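Local coordinates for protein predicted ATPase of the ABC class (Vibrio vulnificus, PDB 5D6A) that binds the ATP analogue AMP-PNP between two subunits and probably hydrolyses ATP, as ABC-class ATPases do, at residues 305-311 with 334-339; 314-319 with 344-349; 512-516 with 558-563. All blocks are in the same frame, centred on the assembly; numbering follows the deposited sequence.

Contact 1 of 3, residues 305-311 with 334-339. With NA (sodium ion), chain B; ANP (phosphoaminophosphonic acid-adenylate ester), chain C.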
loop_
_atom_site.group_PDB
_atom_site.type_symbol
_atom_site.label_atom_id
_atom_site.label_comp_id
_atom_site.label_asym_id
_atom_site.label_seq_id
_atom_site.Cartn_x
_atom_site.Cartn_y
_atom_site.Cartn_z
ATOM N N ALA A 305 7.589 10.802 3.211
ATOM C CA ALA A 305 8.773 9.990 2.994
ATOM C C ALA A 305 8.416 8.716 2.238
ATOM O O ALA A 305 7.416 8.067 2.534
ATOM C CB ALA A 305 9.426 9.650 4.324
ATOM N N GLU A 306 9.228 8.390 1.237
ATOM C CA GLU A 306 9.080 7.162 0.459
ATOM C C GLU A 306 10.313 6.308 0.635
ATOM O O GLU A 306 11.430 6.812 0.713
ATOM C CB GLU A 306 8.863 7.433 -1.030
ATOM C CG GLU A 306 7.410 7.514 -1.445
ATOM C CD GLU A 306 7.243 7.711 -2.943
ATOM O OE1 GLU A 306 6.824 6.753 -3.633
ATOM O OE2 GLU A 306 7.563 8.812 -3.438
ATOM N N GLU A 307 10.099 5.005 0.695
ATOM C CA GLU A 307 11.177 4.067 0.854
ATOM C C GLU A 307 11.261 3.276 -0.440
ATOM O O GLU A 307 10.242 2.807 -0.953
ATOM C CB GLU A 307 10.874 3.132 2.031
ATOM C CG GLU A 307 12.048 2.292 2.526
ATOM C CD GLU A 307 13.097 3.103 3.276
ATOM O OE1 GLU A 307 12.936 4.339 3.416
ATOM O OE2 GLU A 307 14.085 2.494 3.740
ATOM N N GLY A 308 12.463 3.171 -0.994
ATOM C CA GLY A 308 12.687 2.381 -2.198
ATOM C C GLY A 308 12.367 2.982 -3.554
ATOM O O GLY A 308 12.598 2.333 -4.573
ATOM N N ARG A 309 11.850 4.208 -3.596
ATOM C CA ARG A 309 11.524 4.826 -4.885
ATOM C C ARG A 309 12.774 5.169 -5.688
ATOM O O ARG A 309 13.871 5.282 -5.141
ATOM C CB ARG A 309 10.695 6.102 -4.718
ATOM C CG ARG A 309 11.397 7.230 -3.970
ATOM C CD ARG A 309 10.807 8.587 -4.330
ATOM N NE ARG A 309 11.120 8.944 -5.716
ATOM C CZ ARG A 309 10.785 10.091 -6.307
ATOM N NH1 ARG A 309 11.132 10.301 -7.569
ATOM N NH2 ARG A 309 10.114 11.030 -5.652
ATOM N N CYS A 310 12.587 5.340 -6.993
ATOM C CA CYS A 310 13.668 5.721 -7.882
ATOM C C CYS A 310 13.605 7.231 -8.082
ATOM O O CYS A 310 12.547 7.840 -7.924
ATOM C CB CYS A 310 13.543 5.005 -9.225
ATOM S SG CYS A 310 12.031 5.390 -10.141
ATOM N N VAL A 311 14.748 7.829 -8.402
ATOM C CA VAL A 311 14.849 9.270 -8.642
ATOM C C VAL A 311 15.741 9.448 -9.857
ATOM O O VAL A 311 16.805 8.836 -9.931
ATOM C CB VAL A 311 15.460 10.010 -7.437
ATOM C CG1 VAL A 311 15.602 11.498 -7.736
ATOM C CG2 VAL A 311 14.609 9.787 -6.195
ATOM N N THR A 334 18.992 7.293 -8.615
ATOM C CA THR A 334 18.994 6.050 -7.835
ATOM C C THR A 334 17.741 5.205 -8.086
ATOM O O THR A 334 16.761 5.688 -8.647
ATOM C CB THR A 334 19.095 6.336 -6.323
ATOM O OG1 THR A 334 19.199 5.103 -5.600
ATOM C CG2 THR A 334 17.879 7.103 -5.835
ATOM N N GLN A 335 17.797 3.941 -7.665
ATOM C CA GLN A 335 16.681 2.998 -7.797
ATOM C C GLN A 335 16.163 2.530 -6.430
ATOM O O GLN A 335 15.269 1.685 -6.354
ATOM C CB GLN A 335 17.112 1.794 -8.644
ATOM C CG GLN A 335 17.243 2.092 -10.132
ATOM C CD GLN A 335 15.894 2.306 -10.807
ATOM O OE1 GLN A 335 14.897 1.684 -10.438
ATOM N NE2 GLN A 335 15.863 3.175 -11.811
ATOM N N ASP A 336 16.720 3.089 -5.359
ATOM C CA ASP A 336 16.324 2.739 -3.997
ATOM C C ASP A 336 16.651 3.932 -3.096
ATOM O O ASP A 336 17.661 3.943 -2.394
ATOM C CB ASP A 336 17.066 1.478 -3.551
ATOM C CG ASP A 336 16.548 0.916 -2.237
ATOM O OD1 ASP A 336 15.850 1.638 -1.494
ATOM O OD2 ASP A 336 16.847 -0.260 -1.944
ATOM N N ALA A 337 15.775 4.933 -3.124
ATOM C CA ALA A 337 15.976 6.176 -2.380
ATOM C C ALA A 337 15.690 6.108 -0.883
ATOM O O ALA A 337 14.759 5.438 -0.433
ATOM C CB ALA A 337 15.147 7.288 -3.005
ATOM N N SER A 338 16.502 6.851 -0.135
ATOM C CA SER A 338 16.396 6.964 1.317
ATOM C C SER A 338 15.142 7.751 1.727
ATOM O O SER A 338 14.355 8.162 0.879
ATOM C CB SER A 338 17.659 7.652 1.858
ATOM O OG SER A 338 17.534 8.000 3.224
ATOM N N GLY A 339 14.962 7.950 3.030
ATOM C CA GLY A 339 13.810 8.686 3.546
ATOM C C GLY A 339 13.922 10.171 3.272
ATOM O O GLY A 339 13.118 10.741 2.534
HETATM NA NA NA B . 17.979 9.216 5.275
HETATM P PG ANP C . 16.996 6.137 6.457
HETATM O O1G ANP C . 17.081 5.058 7.507
HETATM O O2G ANP C . 15.613 6.303 5.868
HETATM O O3G ANP C . 17.654 7.422 6.897
HETATM P PB ANP C . 19.619 6.042 4.871
HETATM O O1B ANP C . 20.431 5.638 6.064
HETATM O O2B ANP C . 19.577 7.510 4.516
HETATM N N3B ANP C . 17.960 5.524 5.123
HETATM P PA ANP C . 19.550 3.998 2.928
HETATM O O1A ANP C . 20.123 2.719 3.475
HETATM O O2A ANP C . 18.055 4.199 2.962
HETATM O O3A ANP C . 20.271 5.255 3.627
HETATM O "O5'" ANP C . 20.017 4.161 1.402
HETATM C "C5'" ANP C . 21.387 4.049 1.048
HETATM C "C4'" ANP C . 21.515 3.676 -0.423
HETATM O "O4'" ANP C . 22.790 3.064 -0.631
HETATM C "C3'" ANP C . 20.470 2.668 -0.881
HETATM O "O3'" ANP C . 20.069 2.951 -2.230
HETATM C "C2'" ANP C . 21.168 1.329 -0.787
HETATM O "O2'" ANP C . 20.730 0.428 -1.810
HETATM C "C1'" ANP C . 22.649 1.672 -0.921
HETATM N N9 ANP C . 23.486 0.878 0.010
HETATM C C8 ANP C . 23.255 0.657 1.322
HETATM N N7 ANP C . 24.234 -0.120 1.853
HETATM C C5 ANP C . 25.111 -0.401 0.872
HETATM C C6 ANP C . 26.370 -1.171 0.750
HETATM N N6 ANP C . 26.897 -1.810 1.818
HETATM N N1 ANP C . 26.973 -1.212 -0.461
HETATM C C2 ANP C . 26.460 -0.578 -1.537
HETATM N N3 ANP C . 25.317 0.137 -1.486
HETATM C C4 ANP C . 24.614 0.260 -0.335
#

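Contact 2 of 3, residues 314-319 with 344-349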
loop_
_atom_site.group_PDB
_atom_site.type_symbol
_atom_site.label_atom_id
_atom_site.label_comp_id
_atom_site.label_asym_id
_atom_site.label_seq_id
_atom_site.Cartn_x
_atom_site.Cartn_y
_atom_site.Cartn_z
ATOM N N LEU A 314 17.967 14.290 -10.816
ATOM C CA LEU A 314 17.371 15.439 -10.154
ATOM C C LEU A 314 18.426 16.197 -9.359
ATOM O O LEU A 314 19.305 15.585 -8.749
ATOM C CB LEU A 314 16.265 14.951 -9.219
ATOM C CG LEU A 314 15.376 15.979 -8.526
ATOM C CD1 LEU A 314 14.596 16.795 -9.548
ATOM C CD2 LEU A 314 14.422 15.267 -7.579
ATOM N N ASN A 315 18.335 17.527 -9.371
ATOM C CA ASN A 315 19.274 18.387 -8.650
ATOM C C ASN A 315 18.754 18.658 -7.245
ATOM O O ASN A 315 17.728 19.313 -7.076
ATOM C CB ASN A 315 19.474 19.705 -9.410
ATOM C CG ASN A 315 20.542 20.601 -8.787
ATOM O OD1 ASN A 315 20.925 20.435 -7.631
ATOM N ND2 ASN A 315 21.024 21.561 -9.563
ATOM N N LEU A 316 19.471 18.160 -6.240
ATOM C CA LEU A 316 19.072 18.336 -4.848
ATOM C C LEU A 316 20.044 19.232 -4.075
ATOM O O LEU A 316 20.092 19.188 -2.845
ATOM C CB LEU A 316 18.972 16.969 -4.172
ATOM C CG LEU A 316 18.066 15.959 -4.882
ATOM C CD1 LEU A 316 18.052 14.627 -4.145
ATOM C CD2 LEU A 316 16.654 16.504 -5.020
ATOM N N SER A 317 20.798 20.056 -4.798
ATOM C CA SER A 317 21.783 20.950 -4.182
ATOM C C SER A 317 21.196 21.825 -3.080
ATOM O O SER A 317 21.874 22.122 -2.103
ATOM C CB SER A 317 22.425 21.847 -5.244
ATOM O OG SER A 317 23.093 21.073 -6.223
ATOM N N ASN A 318 19.942 22.233 -3.237
ATOM C CA ASN A 318 19.286 23.089 -2.247
ATOM C C ASN A 318 18.994 22.404 -0.917
ATOM O O ASN A 318 18.711 23.079 0.070
ATOM C CB ASN A 318 17.981 23.658 -2.809
ATOM C CG ASN A 318 18.200 24.571 -3.999
ATOM O OD1 ASN A 318 19.308 25.058 -4.235
ATOM N ND2 ASN A 318 17.137 24.824 -4.749
ATOM N N TYR A 319 19.061 21.076 -0.881
ATOM C CA TYR A 319 18.768 20.349 0.354
ATOM C C TYR A 319 19.909 19.422 0.755
ATOM O O TYR A 319 20.398 19.493 1.882
ATOM C CB TYR A 319 17.456 19.579 0.197
ATOM C CG TYR A 319 16.333 20.476 -0.276
ATOM C CD1 TYR A 319 15.704 21.353 0.601
ATOM C CD2 TYR A 319 15.916 20.467 -1.606
ATOM C CE1 TYR A 319 14.687 22.187 0.173
ATOM C CE2 TYR A 319 14.898 21.296 -2.041
ATOM C CZ TYR A 319 14.289 22.155 -1.146
ATOM O OH TYR A 319 13.278 22.986 -1.561
ATOM N N ALA A 344 13.168 14.957 -0.073
ATOM C CA ALA A 344 13.849 16.107 -0.669
ATOM C C ALA A 344 13.622 16.102 -2.181
ATOM O O ALA A 344 13.333 17.138 -2.789
ATOM C CB ALA A 344 15.338 16.064 -0.356
ATOM N N ALA A 345 13.754 14.920 -2.776
ATOM C CA ALA A 345 13.535 14.753 -4.200
ATOM C C ALA A 345 12.103 15.133 -4.541
ATOM O O ALA A 345 11.874 15.925 -5.450
ATOM C CB ALA A 345 13.821 13.320 -4.614
ATOM N N TRP A 346 11.146 14.585 -3.792
ATOM C CA TRP A 346 9.725 14.866 -4.013
ATOM C C TRP A 346 9.507 16.374 -3.981
ATOM O O TRP A 346 8.813 16.940 -4.829
ATOM C CB TRP A 346 8.859 14.237 -2.914
ATOM C CG TRP A 346 7.402 14.078 -3.288
ATOM C CD1 TRP A 346 6.683 14.844 -4.167
ATOM C CD2 TRP A 346 6.469 13.158 -2.713
ATOM N NE1 TRP A 346 5.383 14.410 -4.222
ATOM C CE2 TRP A 346 5.221 13.384 -3.330
ATOM C CE3 TRP A 346 6.574 12.145 -1.761
ATOM C CZ2 TRP A 346 4.088 12.637 -3.020
ATOM C CZ3 TRP A 346 5.447 11.407 -1.453
ATOM C CH2 TRP A 346 4.222 11.657 -2.079
ATOM N N LEU A 347 10.105 17.018 -2.982
ATOM C CA LEU A 347 9.975 18.458 -2.814
ATOM C C LEU A 347 10.420 19.189 -4.075
ATOM O O LEU A 347 9.651 19.952 -4.662
ATOM C CB LEU A 347 10.778 18.926 -1.593
ATOM C CG LEU A 347 10.790 20.425 -1.277
ATOM C CD1 LEU A 347 9.388 20.997 -1.214
ATOM C CD2 LEU A 347 11.517 20.672 0.033
ATOM N N GLN A 348 11.652 18.928 -4.502
ATOM C CA GLN A 348 12.201 19.565 -5.693
ATOM C C GLN A 348 11.337 19.293 -6.924
ATOM O O GLN A 348 11.092 20.193 -7.725
ATOM C CB GLN A 348 13.625 19.078 -5.948
ATOM C CG GLN A 348 14.333 19.832 -7.063
ATOM C CD GLN A 348 14.516 21.307 -6.745
ATOM O OE1 GLN A 348 14.794 21.683 -5.602
ATOM N NE2 GLN A 348 14.378 22.149 -7.759
ATOM N N GLU A 349 10.881 18.050 -7.066
ATOM C CA GLU A 349 10.037 17.658 -8.195
ATOM C C GLU A 349 8.746 18.464 -8.241
ATOM O O GLU A 349 8.250 18.787 -9.319
ATOM C CB GLU A 349 9.717 16.163 -8.133
ATOM C CG GLU A 349 10.915 15.264 -8.411
ATOM C CD GLU A 349 10.659 13.796 -8.091
ATOM O OE1 GLU A 349 9.681 13.486 -7.375
ATOM O OE2 GLU A 349 11.454 12.945 -8.543
HETATM O O HOH W 1 17.404 21.088 -4.801
#

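Contact 3 of 3, residues 512-516 with 558-563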
loop_
_atom_site.group_PDB
_atom_site.type_symbol
_atom_site.label_atom_id
_atom_site.label_comp_id
_atom_site.label_asym_id
_atom_site.label_seq_id
_atom_site.Cartn_x
_atom_site.Cartn_y
_atom_site.Cartn_z
ATOM N N ILE A 512 -3.462 8.738 -16.722
ATOM C CA ILE A 512 -2.035 9.044 -16.625
ATOM C C ILE A 512 -1.271 8.174 -17.623
ATOM O O ILE A 512 -0.388 8.655 -18.334
ATOM C CB ILE A 512 -1.494 8.838 -15.189
ATOM C CG1 ILE A 512 -2.020 9.945 -14.263
ATOM C CG2 ILE A 512 0.030 8.876 -15.171
ATOM C CD1 ILE A 512 -1.716 9.734 -12.793
ATOM N N GLY A 513 -1.629 6.896 -17.685
ATOM C CA GLY A 513 -0.985 5.974 -18.609
ATOM C C GLY A 513 -1.234 6.354 -20.058
ATOM O O GLY A 513 -0.346 6.213 -20.905
ATOM N N TRP A 514 -2.438 6.841 -20.357
ATOM C CA TRP A 514 -2.752 7.232 -21.732
ATOM C C TRP A 514 -2.143 8.585 -22.126
ATOM O O TRP A 514 -2.075 8.912 -23.309
ATOM C CB TRP A 514 -4.252 7.135 -22.011
ATOM C CG TRP A 514 -4.673 5.701 -22.065
ATOM C CD1 TRP A 514 -5.338 4.998 -21.103
ATOM C CD2 TRP A 514 -4.381 4.768 -23.112
ATOM N NE1 TRP A 514 -5.509 3.695 -21.499
ATOM C CE2 TRP A 514 -4.931 3.526 -22.730
ATOM C CE3 TRP A 514 -3.722 4.865 -24.345
ATOM C CZ2 TRP A 514 -4.846 2.387 -23.537
ATOM C CZ3 TRP A 514 -3.638 3.734 -25.148
ATOM C CH2 TRP A 514 -4.196 2.510 -24.739
ATOM N N VAL A 515 -1.690 9.355 -21.138
ATOM C CA VAL A 515 -0.992 10.606 -21.419
ATOM C C VAL A 515 0.421 10.219 -21.825
ATOM O O VAL A 515 0.974 10.760 -22.777
ATOM C CB VAL A 515 -0.959 11.553 -20.205
ATOM C CG1 VAL A 515 0.027 12.690 -20.431
ATOM C CG2 VAL A 515 -2.352 12.092 -19.921
ATOM N N TRP A 516 0.991 9.267 -21.090
ATOM C CA TRP A 516 2.325 8.732 -21.380
ATOM C C TRP A 516 2.343 8.211 -22.811
ATOM O O TRP A 516 3.281 8.466 -23.565
ATOM C CB TRP A 516 2.638 7.586 -20.415
ATOM C CG TRP A 516 2.885 8.005 -18.986
ATOM C CD1 TRP A 516 2.569 9.201 -18.405
ATOM C CD2 TRP A 516 3.369 7.169 -17.934
ATOM N NE1 TRP A 516 2.905 9.186 -17.074
ATOM C CE2 TRP A 516 3.386 7.945 -16.755
ATOM C CE3 TRP A 516 3.817 5.846 -17.879
ATOM C CZ2 TRP A 516 3.833 7.443 -15.537
ATOM C CZ3 TRP A 516 4.261 5.347 -16.667
ATOM C CH2 TRP A 516 4.267 6.146 -15.510
ATOM N N ASP A 558 0.462 15.365 -11.261
ATOM C CA ASP A 558 0.340 13.946 -10.913
ATOM C C ASP A 558 0.945 13.042 -11.994
ATOM O O ASP A 558 1.536 12.009 -11.680
ATOM C CB ASP A 558 -1.120 13.575 -10.630
ATOM C CG ASP A 558 -1.643 14.197 -9.338
ATOM O OD1 ASP A 558 -0.835 14.456 -8.419
ATOM O OD2 ASP A 558 -2.868 14.413 -9.232
ATOM N N VAL A 559 0.801 13.433 -13.258
ATOM C CA VAL A 559 1.375 12.668 -14.368
ATOM C C VAL A 559 2.894 12.649 -14.202
ATOM O O VAL A 559 3.539 11.612 -14.385
ATOM C CB VAL A 559 1.018 13.284 -15.735
ATOM C CG1 VAL A 559 1.691 12.517 -16.863
ATOM C CG2 VAL A 559 -0.488 13.296 -15.942
HETATM N N MSE A 560 3.451 13.806 -13.841
HETATM C CA MSE A 560 4.889 13.945 -13.612
HETATM C C MSE A 560 5.282 13.117 -12.425
HETATM O O MSE A 560 6.259 12.370 -12.478
HETATM C CB MSE A 560 5.265 15.400 -13.330
HETATM C CG MSE A 560 5.267 16.267 -14.585
HETATM SE SE MSE A 560 6.507 15.542 -15.935
HETATM C CE MSE A 560 8.194 15.693 -14.927
ATOM N N ALA A 561 4.523 13.242 -11.341
ATOM C CA ALA A 561 4.796 12.479 -10.129
ATOM C C ALA A 561 4.900 10.985 -10.444
ATOM O O ALA A 561 5.836 10.313 -10.008
ATOM C CB ALA A 561 3.713 12.729 -9.089
ATOM N N ALA A 562 3.937 10.474 -11.209
ATOM C CA ALA A 562 3.925 9.061 -11.594
ATOM C C ALA A 562 5.124 8.747 -12.478
ATOM O O ALA A 562 5.758 7.700 -12.344
ATOM C CB ALA A 562 2.636 8.724 -12.326
ATOM N N LEU A 563 5.430 9.677 -13.375
ATOM C CA LEU A 563 6.534 9.524 -14.311
ATOM C C LEU A 563 7.887 9.591 -13.592
ATOM O O LEU A 563 8.836 8.917 -13.992
ATOM C CB LEU A 563 6.417 10.599 -15.394
ATOM C CG LEU A 563 7.202 10.461 -16.694
ATOM C CD1 LEU A 563 6.958 9.115 -17.361
ATOM C CD2 LEU A 563 6.796 11.595 -17.625
#

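Contact 1 of 3, residues 305-311 with 334-339
T334 and V311 form an antiparallel hydrogen-bonded pair, V311 N to T334 O at 2.9 Å and T334 N to V311 O at 3.0 Å. From this pair the chain turns into a loop that resembles the signature motif of ABC ATPases. The methyl CG2 of T334 lies against CB of V311 on one face of the pair. The threonine hydroxyl is swung opposite the backbone N (chi1 -176°) and accepts the amide of D336, which makes an ST turn. At Q335 the side chain starts away from 305-311, then folds back at chi2, so that CD, OE1 and NE2 all come broadside to CB of C310. The carbonyl oxygens of Q335 and G308 converge without bonding to each other, and the guanidinium of R567 hydrogen-bonds to both. OD1 of D336 lies against CA of G308, whose positive phi of 82° favours glycine. The carbonyl of D336 accepts a hydrogen bond from O3' of the AMP-PNP ribose (2.6 Å). A337 is held through both its backbone N and O: its N gives to R309 O (2.8 Å) and its O accepts from G308 N (3.3 Å). Its small CB packs against both R309 CG and V311 CG2. The arginine curls round to hold C310 O with NE and NH1, and NH1 also forms a salt bridge with E349. S338 stands at the N-cap of helix 339-352, but its OG binds the sodium ion (2.4 Å) together with O3G and O2B of the nucleotide. K271 and G270 of the second subunit bind this same nucleotide, as in the sandwich dimers of ABC ATPases. G339 has no CB to crowd the terminal phosphate, and its N makes a weak hydrogen bond of 3.3 Å to O2G.

Contact 2 of 3, residues 314-319 with 344-349
L314 and L316 press their branches into the side of helix 339-352, while an Asx turn at N315 shapes the loop that carries them. CD2 of L314 fills the hollow one turn wide between A345 and E349, 3.6 Å from A345 CB and equally near E349 CG. Its other methyl, CD1, rides on CG of Q348. The small A345 leaves this dent in the helix surface, and the two methyls of the leucine fill it side by side. L316 adds a second knob: its CD2 lies 3.7 Å from CA of A345, with CB of Q348 beside it. Farther along, Y319 brings CB against CB of A344, and L347 CD2 meets the ring obliquely, 3.4 Å from CZ. F369 and helix 390-401 continue this apolar patch.

Q348 is the bump on the helix side. Its CG stands opposite the backbone N (chi1 -172°) and the chain bends at chi2, which carries the amide into the pocket formed by N315, N318 and Y319. There CG lies against N315 O, and OE1 reaches the edge of the tyrosine ring near CE2. The glutamine is long enough to enter the loop and polar enough to suit its interior. A water links the two sides: it donates to Q348 OE1 (2.8 Å) and to N315 O (2.9 Å), and accepts from N318 N at 3.2 Å.

Contact 3 of 3, residues 512-516 with 558-563
Helices 512-516 and 558-563 cross almost at a right angle, 79° between their N-to-C directions, with their axes 10.0 Å apart at closest approach. I512 and V559 meet where the backbones come nearest, sliding past each other in opposite directions with I512 CG1 4.0 Å from V559 CG2. The other branch of isoleucine, CG2, rests on CB of A562, whose small side chain points at the opposing helix and gives this methyl a seat. One turn on, V515 CG1 packs on V559 CG1, and this same methyl also touches W516.

The indole is the broad surface of the contact. Its CG is anti to the carbonyl carbon (chi1 -71°), which turns the ring back toward the N-terminal end of its own helix and alongside 558-563. V559 CG1 comes in plane at the pyrrole edge, 3.6 Å from NE1. L563 CD1 sits over one face in a CH-pi contact, 4.0 Å from the centre of the six-membered ring. CZ2 reaches the backbone of A562 and L563, with A562 CB at 3.7 Å. F490 adds an edge-to-face contact to the same tryptophan, and L488 of strand 487-490 packs on both I512 and W516. With no hydrogen bond between the segments, the branched aliphatic and aromatic residues hold the pair by shape, forming a near-orthogonal helix packing in the hydrophobic core of the MRB1590 C-terminal domain.

Overall arrangement
Contacts 1 and 2 belong to the P-loop domain and cross along the chain, their segments alternating, with centres about 12 Å apart. Helix 339-352 unites them: it starts at the nucleotide in contact 1 and supplies one side of contact 2, and V311 CG2 touches A345 CB where they meet. Contact 3 follows later in sequence, in the C-terminal domain, its centre about 18 Å from that of contact 1 and 19 Å from that of contact 2. It touches neither, but R565, just beyond helix 556-564, forms a salt bridge with E306 and a cation-pi contact with W346. The C-terminal domain thus borders the signature-like loop that faces the second subunit's nucleotide site.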